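Side-chain contacts in proximal thread matrix protein 1 (Mytilus galloprovincialis, PDB 4CN9), which probably binds collagen in the mussel byssus and holds zinc, one ion lying in the MIDAS motif of a von Willebrand factor A domain: residues S63-Y68 / M172-S177; E72-M77 / M132-G137; S262-A267 / L368-N373. All blocks are in the same frame, centred on the assembly; numbering follows the deposited sequence.

Overall arrangement
Following the chain from the N terminus, strand 54-61 leads into helix 64-69, where interaction 1 opens. Interaction 2 opens next, on helix 73-85, and closes first, at the 132-137 loop; interaction 1 closes later, as strand 166-173 ends in the 172-177 loop. Interaction 2 therefore lies wholly within the larger loop of interaction 1, and their centres are 10 Å apart. Together they tie two neighbouring parallel strands, the first two helices and a surface loop round the MIDAS zinc. Interaction 3 comes later in series: it joins the loop after strand 253-260 to the end of strand 362-369 in the second von Willebrand factor A domain, its centre about 44 Å from that of interaction 1.

Interaction 1 (S63-Y68 / M172-S177); sequences SSSIQY and MTDGKS. With ZN (zinc ion), chain C.
Ile66 and Asp174 bring the two backbones closest, with 7.2 Å between their CA atoms, where the first residues of helix 64-69 face the loop that leaves strand 166-173. This is the MIDAS of a von Willebrand factor A domain, built at the C-terminal ends of parallel strands and occupied here by zinc. Three side-chain oxygens bind the ion: Ser63 OG at 2.2 Å from zinc, Ser65 OG at 2.0 Å and Asp174 OD1 at 2.1 Å. Three waters complete an octahedron in which each protein oxygen stands opposite a water, so the protein grips one face of the ion and water fills the other. Both serines hold OG between the backbone N and the carbonyl carbon (chi1 64° and 67°), which turns the two hydroxyls to the same metal. Asp174 divides its carboxylate: OD1 goes to zinc, while OD2 accepts the proton of Ser65 OG at 2.5 Å through its syn lone pair. Binding to zinc would be expected to make that hydroxyl a stronger donor. Ile66 supports the carboxylate from the apolar side, crossing it at a slant with CG1 3.5 Å from Asp174 OD2. Asp61 forms a second shell: one of its oxygens is hydrogen-bonded to Ser63 OG and the other to Asp174 N and Thr173 OG1. Thr173 closes an ST turn, its OG1 accepting from Gly175 N at 3.1 Å. The water opposite Ser63 OG donates a hydrogen bond to Asp174 O at 2.9 Å.

Interaction 2 (E72-M77 / M132-G137); sequences ENYQMM and MVPRNG
Tyr74 presents one ring face to Pro134 and its hydroxyl edge to Asn136, so a single side chain makes both contacts. Pro134 CG stands 3.5 Å from the ring centroid and only 8° off the ring normal, the geometry of a CH-pi contact made squarely over the face. Pro134 CB lies further along the ring, 3.4 Å from Tyr74 CZ, which means the proline covers the ring from its centre towards the hydroxyl as the two side chains overlap head to tail. Asn136 comes differently: its OD1 lies in the ring plane, 2.8 Å from Tyr74 OH, with the amide turned 45° to the ring. Ser63 O is nearly as close to that hydroxyl, at 2.9 Å, so two possible acceptors compete for its one proton. Tyr74 belongs to helix 73-85 of the von Willebrand factor A domain, and Pro134 and Asn136 to the loop between helices 122-130 and 142-153; the ring thus bridges helix and loop, its side chain about 7 Å from the MIDAS zinc. A chi1 of -79° puts CG of Tyr74 across from the carbonyl carbon, which swings the ring off the helix towards the loop. The opposite face of the ring meets Ile66, whose CG2 lies over it, so proline and isoleucine sandwich the tyrosine. Beside Pro134, Arg135 forms a salt bridge with Asp62, anchoring the loop to the segment that leads into the metal site.

Interaction 3 (S262-A267 / L368-N373); sequences SSSINA and LTDGQN
A polar contact between the hydroxyl of Ser264 and the carboxylate of Asp370 joins the loop after strand 253-260 to the end of strand 362-369, at the C-terminal ends of the parallel strands in the second von Willebrand factor A domain. Asp260, Ser262 and Ser264 repeat the spacing of the MIDAS sequence, but no metal is modelled among them. Ile265 and Asp370 are the backbone pair in register, their CA atoms 6.8 Å apart. Ser264 OG donates to Asp370 OD2 at 2.6 Å, using the syn lone pair of that oxygen. Because the hydroxyl stands on the inner side of the carboxylate, Asp370 OD1 is also near, 2.8 Å from Ser264 OG. Ile265 adds apolar cover, its CG1 approaching Asp370 OD2 to 3.9 Å. The chi1 of Ser262, 163°, lets its OG accept from Ser264 N at 2.9 Å in an ST turn, with an N-H...O angle of 167°. Asp260 braces both strand ends, accepting from Ser262 N through one oxygen and from Asp370 N through the other. Within 368-373, Thr369 OG1 donates to Gly371 O at 3.0 Å, fixing the backbone beside the carboxylate. With an alanine in place of Asp370, the Ser264 hydroxyl would probably be left without its carboxylate acceptor, and the side-chain link from Ser264 to the strand end would go. With no metal modelled here, the Ser264 hydroxyl probably offsets part of the negative charge of Asp370, and a cation bound as in the first domain would probably require Ser262 OG to swing round.

Interaction 1 (S63-Y68 / M172-S177)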
loop_
_atom_site.group_PDB
_atom_site.type_symbol
_atom_site.label_atom_id
_atom_site.label_comp_id
_atom_site.label_asym_id
_atom_site.label_seq_id
_atom_site.Cartn_x
_atom_site.Cartn_y
_atom_site.Cartn_z
ATOM N N SER A 63 0.660 -6.080 -25.263
ATOM C CA SER A 63 -0.444 -5.650 -26.129
ATOM C C SER A 63 0.052 -4.905 -27.370
ATOM O O SER A 63 1.108 -4.266 -27.355
ATOM C CB SER A 63 -1.428 -4.745 -25.360
ATOM O OG SER A 63 -0.829 -3.518 -24.934
ATOM N N SER A 64 -0.742 -4.972 -28.437
ATOM C CA SER A 64 -0.373 -4.397 -29.729
ATOM C C SER A 64 -0.242 -2.878 -29.681
ATOM O O SER A 64 0.481 -2.297 -30.484
ATOM C CB SER A 64 -1.408 -4.788 -30.792
ATOM O OG SER A 64 -2.685 -4.302 -30.441
ATOM N N SER A 65 -0.940 -2.237 -28.752
ATOM C CA SER A 65 -0.833 -0.784 -28.571
ATOM C C SER A 65 0.621 -0.297 -28.464
ATOM O O SER A 65 0.962 0.792 -28.930
ATOM C CB SER A 65 -1.592 -0.358 -27.312
ATOM O OG SER A 65 -0.954 -0.865 -26.155
ATOM N N ILE A 66 1.473 -1.113 -27.855
ATOM C CA ILE A 66 2.853 -0.748 -27.616
ATOM C C ILE A 66 3.651 -0.688 -28.909
ATOM O O ILE A 66 4.453 0.227 -29.104
ATOM C CB ILE A 66 3.520 -1.747 -26.651
ATOM C CG1 ILE A 66 2.778 -1.711 -25.311
ATOM C CG2 ILE A 66 5.020 -1.417 -26.488
ATOM C CD1 ILE A 66 3.225 -2.737 -24.314
ATOM N N GLN A 67 3.425 -1.661 -29.787
ATOM C CA GLN A 67 4.148 -1.746 -31.045
ATOM C C GLN A 67 3.644 -0.659 -31.997
ATOM O O GLN A 67 4.441 -0.033 -32.691
ATOM C CB GLN A 67 3.991 -3.147 -31.657
ATOM C CG GLN A 67 4.647 -3.340 -33.028
ATOM C CD GLN A 67 6.168 -3.283 -32.983
ATOM O OE1 GLN A 67 6.795 -3.599 -31.964
ATOM N NE2 GLN A 67 6.771 -2.868 -34.093
ATOM N N TYR A 68 2.334 -0.417 -32.003
ATOM C CA TYR A 68 1.756 0.651 -32.824
ATOM C C TYR A 68 2.344 2.010 -32.456
ATOM O O TYR A 68 2.591 2.832 -33.324
ATOM C CB TYR A 68 0.232 0.738 -32.664
ATOM C CG TYR A 68 -0.545 -0.446 -33.187
ATOM C CD1 TYR A 68 -0.072 -1.207 -34.250
ATOM C CD2 TYR A 68 -1.763 -0.803 -32.613
ATOM C CE1 TYR A 68 -0.791 -2.292 -34.731
ATOM C CE2 TYR A 68 -2.484 -1.879 -33.084
ATOM C CZ TYR A 68 -1.992 -2.625 -34.143
ATOM O OH TYR A 68 -2.708 -3.713 -34.611
ATOM N N MET A 172 3.972 -3.786 -15.399
ATOM C CA MET A 172 4.201 -2.711 -16.363
ATOM C C MET A 172 3.102 -2.754 -17.410
ATOM O O MET A 172 2.944 -3.760 -18.097
ATOM C CB MET A 172 5.557 -2.898 -17.055
ATOM C CG MET A 172 6.747 -2.966 -16.106
ATOM S SD MET A 172 8.275 -3.452 -16.981
ATOM C CE MET A 172 8.423 -2.072 -18.090
ATOM N N THR A 173 2.345 -1.672 -17.556
ATOM C CA THR A 173 1.262 -1.657 -18.538
ATOM C C THR A 173 1.049 -0.296 -19.203
ATOM O O THR A 173 1.345 0.745 -18.622
ATOM C CB THR A 173 -0.050 -2.137 -17.902
ATOM O OG1 THR A 173 -1.082 -2.245 -18.895
ATOM C CG2 THR A 173 -0.484 -1.207 -16.805
ATOM N N ASP A 174 0.557 -0.319 -20.443
ATOM C CA ASP A 174 0.185 0.908 -21.129
ATOM C C ASP A 174 -1.316 0.965 -21.357
ATOM O O ASP A 174 -1.802 1.748 -22.188
ATOM C CB ASP A 174 0.937 1.041 -22.463
ATOM C CG ASP A 174 0.281 0.260 -23.606
ATOM O OD1 ASP A 174 -0.346 -0.814 -23.371
ATOM O OD2 ASP A 174 0.411 0.737 -24.756
ATOM N N GLY A 175 -2.065 0.160 -20.614
ATOM C CA GLY A 175 -3.488 0.049 -20.877
ATOM C C GLY A 175 -4.341 -0.143 -19.642
ATOM O O GLY A 175 -3.849 -0.214 -18.516
ATOM N N LYS A 176 -5.645 -0.238 -19.856
ATOM C CA LYS A 176 -6.555 -0.535 -18.764
ATOM C C LYS A 176 -7.094 -1.932 -18.986
ATOM O O LYS A 176 -7.198 -2.387 -20.118
ATOM C CB LYS A 176 -7.689 0.491 -18.689
ATOM C CG LYS A 176 -8.642 0.462 -19.856
ATOM C CD LYS A 176 -9.782 1.451 -19.636
ATOM C CE LYS A 176 -10.516 1.737 -20.934
ATOM N NZ LYS A 176 -11.587 2.761 -20.759
ATOM N N SER A 177 -7.398 -2.623 -17.899
ATOM C CA SER A 177 -7.851 -4.003 -17.977
ATOM C C SER A 177 -9.215 -3.982 -18.653
ATOM O O SER A 177 -10.111 -3.266 -18.205
ATOM C CB SER A 177 -7.962 -4.601 -16.571
ATOM O OG SER A 177 -7.957 -6.016 -16.603
HETATM ZN ZN ZN C . -1.888 -1.671 -24.525
HETATM O O HOH W 1 -3.057 0.068 -24.240
HETATM O O HOH W 2 -2.379 -2.516 -22.686
HETATM O O HOH W 3 -3.587 -2.372 -25.497
#

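Interaction 2 (E72-M77 / M132-G137)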
loop_
_atom_site.group_PDB
_atom_site.type_symbol
_atom_site.label_atom_id
_atom_site.label_comp_id
_atom_site.label_asym_id
_atom_site.label_seq_id
_atom_site.Cartn_x
_atom_site.Cartn_y
_atom_site.Cartn_z
ATOM N N GLU A 72 10.351 0.857 -31.244
ATOM C CA GLU A 72 11.442 0.718 -30.272
ATOM C C GLU A 72 10.969 0.562 -28.815
ATOM O O GLU A 72 11.786 0.320 -27.914
ATOM C CB GLU A 72 12.391 1.922 -30.359
ATOM C CG GLU A 72 13.384 1.841 -31.514
ATOM C CD GLU A 72 14.058 0.474 -31.612
ATOM O OE1 GLU A 72 14.707 0.050 -30.626
ATOM O OE2 GLU A 72 13.930 -0.181 -32.674
ATOM N N ASN A 73 9.666 0.695 -28.580
ATOM C CA ASN A 73 9.132 0.575 -27.224
ATOM C C ASN A 73 9.495 -0.729 -26.501
ATOM O O ASN A 73 9.935 -0.681 -25.354
ATOM C CB ASN A 73 7.622 0.764 -27.220
ATOM C CG ASN A 73 7.222 2.205 -27.422
ATOM O OD1 ASN A 73 8.019 3.111 -27.188
ATOM N ND2 ASN A 73 5.984 2.430 -27.851
ATOM N N TYR A 74 9.316 -1.882 -27.149
ATOM C CA TYR A 74 9.599 -3.156 -26.480
ATOM C C TYR A 74 11.056 -3.255 -26.056
ATOM O O TYR A 74 11.366 -3.800 -24.997
ATOM C CB TYR A 74 9.240 -4.357 -27.358
ATOM C CG TYR A 74 7.768 -4.690 -27.382
ATOM C CD1 TYR A 74 7.046 -4.842 -26.194
ATOM C CD2 TYR A 74 7.090 -4.853 -28.593
ATOM C CE1 TYR A 74 5.688 -5.147 -26.217
ATOM C CE2 TYR A 74 5.731 -5.152 -28.621
ATOM C CZ TYR A 74 5.037 -5.300 -27.426
ATOM O OH TYR A 74 3.688 -5.608 -27.443
ATOM N N GLN A 75 11.961 -2.751 -26.890
ATOM C CA GLN A 75 13.377 -2.783 -26.530
ATOM C C GLN A 75 13.639 -1.965 -25.263
ATOM O O GLN A 75 14.442 -2.363 -24.419
ATOM C CB GLN A 75 14.263 -2.285 -27.677
ATOM C CG GLN A 75 15.736 -2.553 -27.433
ATOM C CD GLN A 75 16.008 -4.002 -27.049
ATOM O OE1 GLN A 75 15.716 -4.922 -27.808
ATOM N NE2 GLN A 75 16.546 -4.207 -25.855
ATOM N N MET A 76 12.963 -0.828 -25.139
ATOM C CA MET A 76 13.115 0.034 -23.977
ATOM C C MET A 76 12.540 -0.621 -22.733
ATOM O O MET A 76 13.076 -0.460 -21.635
ATOM C CB MET A 76 12.447 1.392 -24.220
ATOM C CG MET A 76 13.143 2.206 -25.306
ATOM S SD MET A 76 12.527 3.887 -25.517
ATOM C CE MET A 76 13.697 4.490 -26.732
ATOM N N MET A 77 11.445 -1.356 -22.901
ATOM C CA MET A 77 10.868 -2.102 -21.784
ATOM C C MET A 77 11.838 -3.179 -21.351
ATOM O O MET A 77 12.077 -3.367 -20.168
ATOM C CB MET A 77 9.527 -2.731 -22.177
ATOM C CG MET A 77 8.423 -1.733 -22.375
ATOM S SD MET A 77 6.878 -2.486 -22.961
ATOM C CE MET A 77 6.405 -3.387 -21.461
ATOM N N MET A 132 12.793 -12.616 -25.363
ATOM C CA MET A 132 11.333 -12.643 -25.299
ATOM C C MET A 132 10.729 -12.158 -26.591
ATOM O O MET A 132 11.180 -11.163 -27.159
ATOM C CB MET A 132 10.803 -11.729 -24.199
ATOM C CG MET A 132 11.064 -12.159 -22.790
ATOM S SD MET A 132 10.659 -10.761 -21.700
ATOM C CE MET A 132 8.902 -10.640 -22.012
ATOM N N VAL A 133 9.665 -12.832 -27.013
ATOM C CA VAL A 133 8.900 -12.445 -28.180
ATOM C C VAL A 133 7.521 -11.920 -27.770
ATOM O O VAL A 133 6.656 -12.705 -27.378
ATOM C CB VAL A 133 8.696 -13.659 -29.116
ATOM C CG1 VAL A 133 7.970 -13.229 -30.392
ATOM C CG2 VAL A 133 10.028 -14.310 -29.433
ATOM N N PRO A 134 7.307 -10.593 -27.856
ATOM C CA PRO A 134 5.988 -10.042 -27.546
ATOM C C PRO A 134 4.942 -10.559 -28.505
ATOM O O PRO A 134 5.226 -10.716 -29.696
ATOM C CB PRO A 134 6.177 -8.534 -27.751
ATOM C CG PRO A 134 7.630 -8.316 -27.573
ATOM C CD PRO A 134 8.258 -9.525 -28.198
ATOM N N ARG A 135 3.744 -10.812 -27.997
ATOM C CA ARG A 135 2.701 -11.443 -28.795
ATOM C C ARG A 135 1.775 -10.428 -29.465
ATOM O O ARG A 135 1.042 -10.770 -30.391
ATOM C CB ARG A 135 1.892 -12.410 -27.916
ATOM C CG ARG A 135 2.704 -13.572 -27.361
ATOM C CD ARG A 135 1.947 -14.295 -26.249
ATOM N NE ARG A 135 1.532 -13.340 -25.227
ATOM C CZ ARG A 135 0.421 -13.437 -24.504
ATOM N NH1 ARG A 135 -0.384 -14.480 -24.630
ATOM N NH2 ARG A 135 0.128 -12.491 -23.632
ATOM N N ASN A 136 1.804 -9.181 -28.990
ATOM C CA ASN A 136 0.942 -8.119 -29.517
ATOM C C ASN A 136 -0.539 -8.469 -29.487
ATOM O O ASN A 136 -1.232 -8.438 -30.511
ATOM C CB ASN A 136 1.384 -7.717 -30.922
ATOM C CG ASN A 136 2.734 -7.021 -30.916
ATOM O OD1 ASN A 136 2.963 -6.109 -30.129
ATOM N ND2 ASN A 136 3.645 -7.482 -31.756
ATOM N N GLY A 137 -1.026 -8.782 -28.293
ATOM C CA GLY A 137 -2.420 -9.155 -28.121
ATOM C C GLY A 137 -3.363 -7.976 -28.276
ATOM O O GLY A 137 -2.979 -6.811 -28.081
#

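Interaction 3 (S262-A267 / L368-N373)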
loop_
_atom_site.group_PDB
_atom_site.type_symbol
_atom_site.label_atom_id
_atom_site.label_comp_id
_atom_site.label_asym_id
_atom_site.label_seq_id
_atom_site.Cartn_x
_atom_site.Cartn_y
_atom_site.Cartn_z
ATOM N N SER A 262 -18.613 14.532 16.328
ATOM C CA SER A 262 -19.902 15.143 16.014
ATOM C C SER A 262 -21.038 14.659 16.919
ATOM O O SER A 262 -21.020 13.540 17.428
ATOM C CB SER A 262 -20.274 14.808 14.562
ATOM O OG SER A 262 -21.653 15.041 14.322
ATOM N N SER A 263 -22.040 15.512 17.091
ATOM C CA SER A 263 -23.194 15.196 17.917
ATOM C C SER A 263 -24.005 14.085 17.274
ATOM O O SER A 263 -24.862 13.486 17.909
ATOM C CB SER A 263 -24.078 16.436 18.069
ATOM O OG SER A 263 -24.550 16.846 16.799
ATOM N N SER A 264 -23.725 13.809 16.007
ATOM C CA SER A 264 -24.452 12.792 15.272
ATOM C C SER A 264 -24.147 11.389 15.786
ATOM O O SER A 264 -24.955 10.482 15.613
ATOM C CB SER A 264 -24.097 12.856 13.785
ATOM O OG SER A 264 -22.903 12.134 13.518
ATOM N N ILE A 265 -22.981 11.202 16.399
ATOM C CA ILE A 265 -22.558 9.860 16.780
ATOM C C ILE A 265 -23.535 9.221 17.757
ATOM O O ILE A 265 -23.879 8.059 17.603
ATOM C CB ILE A 265 -21.148 9.840 17.372
ATOM C CG1 ILE A 265 -20.130 10.153 16.270
ATOM C CG2 ILE A 265 -20.841 8.464 17.989
ATOM C CD1 ILE A 265 -18.712 10.167 16.736
ATOM N N ASN A 266 -23.980 9.983 18.752
ATOM C CA ASN A 266 -24.866 9.441 19.781
ATOM C C ASN A 266 -26.337 9.700 19.523
ATOM O O ASN A 266 -27.135 9.626 20.452
ATOM C CB ASN A 266 -24.492 9.997 21.150
ATOM C CG ASN A 266 -23.382 9.219 21.800
ATOM O OD1 ASN A 266 -22.973 8.177 21.299
ATOM N ND2 ASN A 266 -22.879 9.722 22.918
ATOM N N ALA A 267 -26.695 9.982 18.270
ATOM C CA ALA A 267 -28.079 10.311 17.913
ATOM C C ALA A 267 -29.015 9.102 17.960
ATOM O O ALA A 267 -30.091 9.167 18.554
ATOM C CB ALA A 267 -28.134 10.956 16.527
ATOM N N LEU A 368 -11.625 7.503 11.827
ATOM C CA LEU A 368 -12.970 6.968 12.015
ATOM C C LEU A 368 -14.001 8.078 11.785
ATOM O O LEU A 368 -13.905 9.144 12.391
ATOM C CB LEU A 368 -13.126 6.429 13.444
ATOM C CG LEU A 368 -12.418 5.153 13.900
ATOM C CD1 LEU A 368 -11.512 5.368 15.116
ATOM C CD2 LEU A 368 -13.496 4.095 14.216
ATOM N N THR A 369 -14.988 7.834 10.925
ATOM C CA THR A 369 -16.049 8.821 10.693
ATOM C C THR A 369 -17.427 8.186 10.493
ATOM O O THR A 369 -17.551 7.073 9.971
ATOM C CB THR A 369 -15.749 9.699 9.462
ATOM O OG1 THR A 369 -16.681 10.790 9.413
ATOM C CG2 THR A 369 -15.833 8.884 8.174
ATOM N N ASP A 370 -18.451 8.924 10.910
ATOM C CA ASP A 370 -19.838 8.561 10.686
ATOM C C ASP A 370 -20.546 9.587 9.777
ATOM O O ASP A 370 -21.756 9.558 9.645
ATOM C CB ASP A 370 -20.586 8.408 12.029
ATOM C CG ASP A 370 -21.282 9.709 12.510
ATOM O OD1 ASP A 370 -20.767 10.841 12.301
ATOM O OD2 ASP A 370 -22.371 9.583 13.129
ATOM N N GLY A 371 -19.786 10.470 9.137
ATOM C CA GLY A 371 -20.365 11.463 8.244
ATOM C C GLY A 371 -19.506 11.800 7.039
ATOM O O GLY A 371 -18.353 11.396 6.953
ATOM N N GLN A 372 -20.061 12.579 6.114
ATOM C CA GLN A 372 -19.296 13.002 4.946
ATOM C C GLN A 372 -18.567 14.313 5.239
ATOM O O GLN A 372 -18.962 15.069 6.117
ATOM C CB GLN A 372 -20.205 13.142 3.720
ATOM C CG GLN A 372 -21.025 14.416 3.665
ATOM C CD GLN A 372 -22.384 14.261 4.321
ATOM O OE1 GLN A 372 -22.509 13.652 5.388
ATOM N NE2 GLN A 372 -23.417 14.820 3.684
ATOM N N ASN A 373 -17.490 14.578 4.513
ATOM C CA ASN A 373 -16.710 15.782 4.744
ATOM C C ASN A 373 -17.533 17.058 4.545
ATOM O O ASN A 373 -18.404 17.115 3.664
ATOM C CB ASN A 373 -15.487 15.842 3.824
ATOM C CG ASN A 373 -14.460 16.866 4.305
ATOM O OD1 ASN A 373 -14.085 16.874 5.474
ATOM N ND2 ASN A 373 -14.012 17.731 3.412
#